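Local coordinates for DNA replication protein DnaC (PDB 3ECC), which probably binds ATP in a P-loop fold and serves as a bacterial helicase loader in the initiation of DNA replication, at residues G70-T75 / V103-L109. Residues are numbered along the deposited sequence; the frame is centred on the assembly and turned at random.
With BEF (beryllium trifluoride ion), chain D.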
loop_
_atom_site.group_PDB
_atom_site.type_symbol
_atom_site.label_atom_id
_atom_site.label_comp_id
_atom_site.label_asym_id
_atom_site.label_seq_id
_atom_site.Cartn_x
_atom_site.Cartn_y
_atom_site.Cartn_z
ATOM N N GLY A 70 0.595 0.105 13.128
ATOM C CA GLY A 70 -0.039 0.695 11.951
ATOM C C GLY A 70 -1.408 0.096 11.675
ATOM O O GLY A 70 -1.990 -0.568 12.542
ATOM N N TYR A 71 -1.919 0.311 10.464
ATOM C CA TYR A 71 -3.246 -0.189 10.087
ATOM C C TYR A 71 -3.238 -0.803 8.687
ATOM O O TYR A 71 -2.514 -0.341 7.805
ATOM C CB TYR A 71 -4.287 0.936 10.157
ATOM C CG TYR A 71 -4.529 1.511 11.543
ATOM C CD1 TYR A 71 -5.585 1.063 12.334
ATOM C CD2 TYR A 71 -3.713 2.521 12.050
ATOM C CE1 TYR A 71 -5.812 1.595 13.597
ATOM C CE2 TYR A 71 -3.928 3.056 13.312
ATOM C CZ TYR A 71 -4.978 2.592 14.079
ATOM O OH TYR A 71 -5.187 3.128 15.328
ATOM N N PHE A 72 -4.037 -1.856 8.502
ATOM C CA PHE A 72 -4.249 -2.467 7.187
ATOM C C PHE A 72 -5.676 -2.227 6.716
ATOM O O PHE A 72 -6.636 -2.640 7.367
ATOM C CB PHE A 72 -3.968 -3.978 7.221
ATOM C CG PHE A 72 -4.301 -4.686 5.931
ATOM C CD1 PHE A 72 -3.330 -4.906 4.970
ATOM C CD2 PHE A 72 -5.593 -5.125 5.676
ATOM C CE1 PHE A 72 -3.645 -5.547 3.779
ATOM C CE2 PHE A 72 -5.908 -5.766 4.485
ATOM C CZ PHE A 72 -4.934 -5.976 3.542
ATOM N N PHE A 73 -5.814 -1.563 5.576
ATOM C CA PHE A 73 -7.132 -1.341 4.991
ATOM C C PHE A 73 -7.192 -1.866 3.579
ATOM O O PHE A 73 -6.218 -1.781 2.847
ATOM C CB PHE A 73 -7.491 0.148 5.007
ATOM C CG PHE A 73 -7.872 0.664 6.366
ATOM C CD1 PHE A 73 -9.112 0.370 6.913
ATOM C CD2 PHE A 73 -6.989 1.435 7.103
ATOM C CE1 PHE A 73 -9.463 0.836 8.164
ATOM C CE2 PHE A 73 -7.339 1.906 8.357
ATOM C CZ PHE A 73 -8.576 1.602 8.885
ATOM N N ASP A 74 -8.327 -2.443 3.212
ATOM C CA ASP A 74 -8.665 -2.578 1.812
ATOM C C ASP A 74 -9.081 -1.187 1.385
ATOM O O ASP A 74 -9.795 -0.495 2.112
ATOM C CB ASP A 74 -9.820 -3.565 1.604
ATOM C CG ASP A 74 -10.268 -3.652 0.149
ATOM O OD1 ASP A 74 -9.588 -4.322 -0.656
ATOM O OD2 ASP A 74 -11.302 -3.049 -0.189
ATOM N N THR A 75 -8.610 -0.770 0.220
ATOM C CA THR A 75 -8.797 0.597 -0.220
ATOM C C THR A 75 -10.266 0.929 -0.450
ATOM O O THR A 75 -10.743 1.997 -0.049
ATOM C CB THR A 75 -7.988 0.871 -1.473
ATOM O OG1 THR A 75 -6.645 0.411 -1.262
ATOM C CG2 THR A 75 -7.967 2.353 -1.768
ATOM N N VAL A 103 2.093 4.087 10.041
ATOM C CA VAL A 103 2.171 3.149 8.921
ATOM C C VAL A 103 0.766 2.849 8.427
ATOM O O VAL A 103 -0.114 2.519 9.216
ATOM C CB VAL A 103 2.846 1.817 9.325
ATOM C CG1 VAL A 103 2.787 0.820 8.180
ATOM C CG2 VAL A 103 4.281 2.042 9.730
ATOM N N LEU A 104 0.553 2.982 7.124
ATOM C CA LEU A 104 -0.743 2.693 6.537
ATOM C C LEU A 104 -0.589 1.806 5.312
ATOM O O LEU A 104 0.275 2.041 4.463
ATOM C CB LEU A 104 -1.483 3.986 6.171
ATOM C CG LEU A 104 -2.931 3.867 5.665
ATOM C CD1 LEU A 104 -3.905 3.502 6.787
ATOM C CD2 LEU A 104 -3.366 5.154 4.989
ATOM N N VAL A 105 -1.423 0.772 5.239
ATOM C CA VAL A 105 -1.476 -0.085 4.074
ATOM C C VAL A 105 -2.744 0.220 3.300
ATOM O O VAL A 105 -3.850 0.068 3.823
ATOM C CB VAL A 105 -1.470 -1.584 4.457
ATOM C CG1 VAL A 105 -1.252 -2.452 3.216
ATOM C CG2 VAL A 105 -0.412 -1.866 5.505
ATOM N N LEU A 106 -2.579 0.675 2.062
ATOM C CA LEU A 106 -3.692 0.770 1.125
ATOM C C LEU A 106 -3.641 -0.413 0.162
ATOM O O LEU A 106 -2.836 -0.427 -0.773
ATOM C CB LEU A 106 -3.646 2.091 0.349
ATOM C CG LEU A 106 -3.700 3.407 1.129
ATOM C CD1 LEU A 106 -3.665 4.581 0.177
ATOM C CD2 LEU A 106 -4.930 3.475 2.013
ATOM N N ASP A 107 -4.485 -1.410 0.410
ATOM C CA ASP A 107 -4.433 -2.669 -0.327
ATOM C C ASP A 107 -5.410 -2.646 -1.494
ATOM O O ASP A 107 -6.553 -2.199 -1.344
ATOM C CB ASP A 107 -4.743 -3.846 0.606
ATOM C CG ASP A 107 -4.312 -5.187 0.027
ATOM O OD1 ASP A 107 -5.195 -6.030 -0.235
ATOM O OD2 ASP A 107 -3.092 -5.402 -0.166
ATOM N N ASP A 108 -4.959 -3.146 -2.646
ATOM C CA ASP A 108 -5.727 -3.097 -3.896
ATOM C C ASP A 108 -6.111 -1.670 -4.281
ATOM O O ASP A 108 -7.268 -1.389 -4.597
ATOM C CB ASP A 108 -6.959 -4.006 -3.834
ATOM C CG ASP A 108 -6.845 -5.213 -4.757
ATOM O OD1 ASP A 108 -7.111 -6.356 -4.305
ATOM O OD2 ASP A 108 -6.490 -5.017 -5.942
ATOM N N LEU A 109 -5.126 -0.779 -4.253
ATOM C CA LEU A 109 -5.359 0.650 -4.476
ATOM C C LEU A 109 -5.992 0.945 -5.848
ATOM O O LEU A 109 -5.382 0.715 -6.900
ATOM C CB LEU A 109 -4.066 1.460 -4.264
ATOM C CG LEU A 109 -4.108 2.983 -4.475
ATOM C CD1 LEU A 109 -5.110 3.684 -3.558
ATOM C CD2 LEU A 109 -2.729 3.588 -4.279
HETATM BE BE BEF D . -4.642 -9.241 -5.477
HETATM F F1 BEF D . -3.344 -8.876 -6.610
HETATM F F2 BEF D . -4.689 -8.454 -3.891
HETATM F F3 BEF D . -5.578 -10.706 -5.770
#
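Thr-75 grips Asp-107 twice through one carbonyl: its N reaches Asp-107 O at 3.0 Å in the carbonyl plane, and its OG1 donates to the same oxygen at 2.6 Å from above that plane. OG1 lies beside the threonine's own N (chi1 -49°), which lets both donors converge, while CG2 rests on Leu-109 CD1 at 3.6 Å. With an alanine here, Asp-107 O would probably lose its hydroxyl donor, and a gap would open beside Leu-109 CD1. Four more backbone bonds, alternating in direction from Tyr-71 N to Val-103 O through Asp-107 N to Phe-73 O, zip the strands. Strand 71-74 is the edge strand, within this chain, of the parallel P-loop NTPase sheet; Asp-107 and Asp-108 form an acidic pair consistent with a Walker B motif. On the nucleotide side the Phe-72 ring, swung beside its carbonyl carbon (chi1 174°), crosses Val-105 obliquely, its CD1 against CG1, and brings CZ within 3.6 Å of Asp-107 CB. Helix 51-65 covers it through Thr-52, Val-56 and Leu-59. The buried Asp-107 OD2 is bonded to OG1 of the magnesium-binding Thr-52 and to Thr-139 OG1. Asp-108 OD1 approaches F2 of the beryllium trifluoride ion to 3.2 Å, its OD2 held by Ser-111. On the other face Leu-104 CD1 meets the Phe-73 ring at its edge, 3.7 Å from CD2, beneath helix 75-86. Packing is looser at the exposed Tyr-71, whose ring leads away and leaves its CB 4.3 Å from Leu-104 CD1; Asp-74 instead turns OD2 to the N of Asp-77, capping helix 75-86.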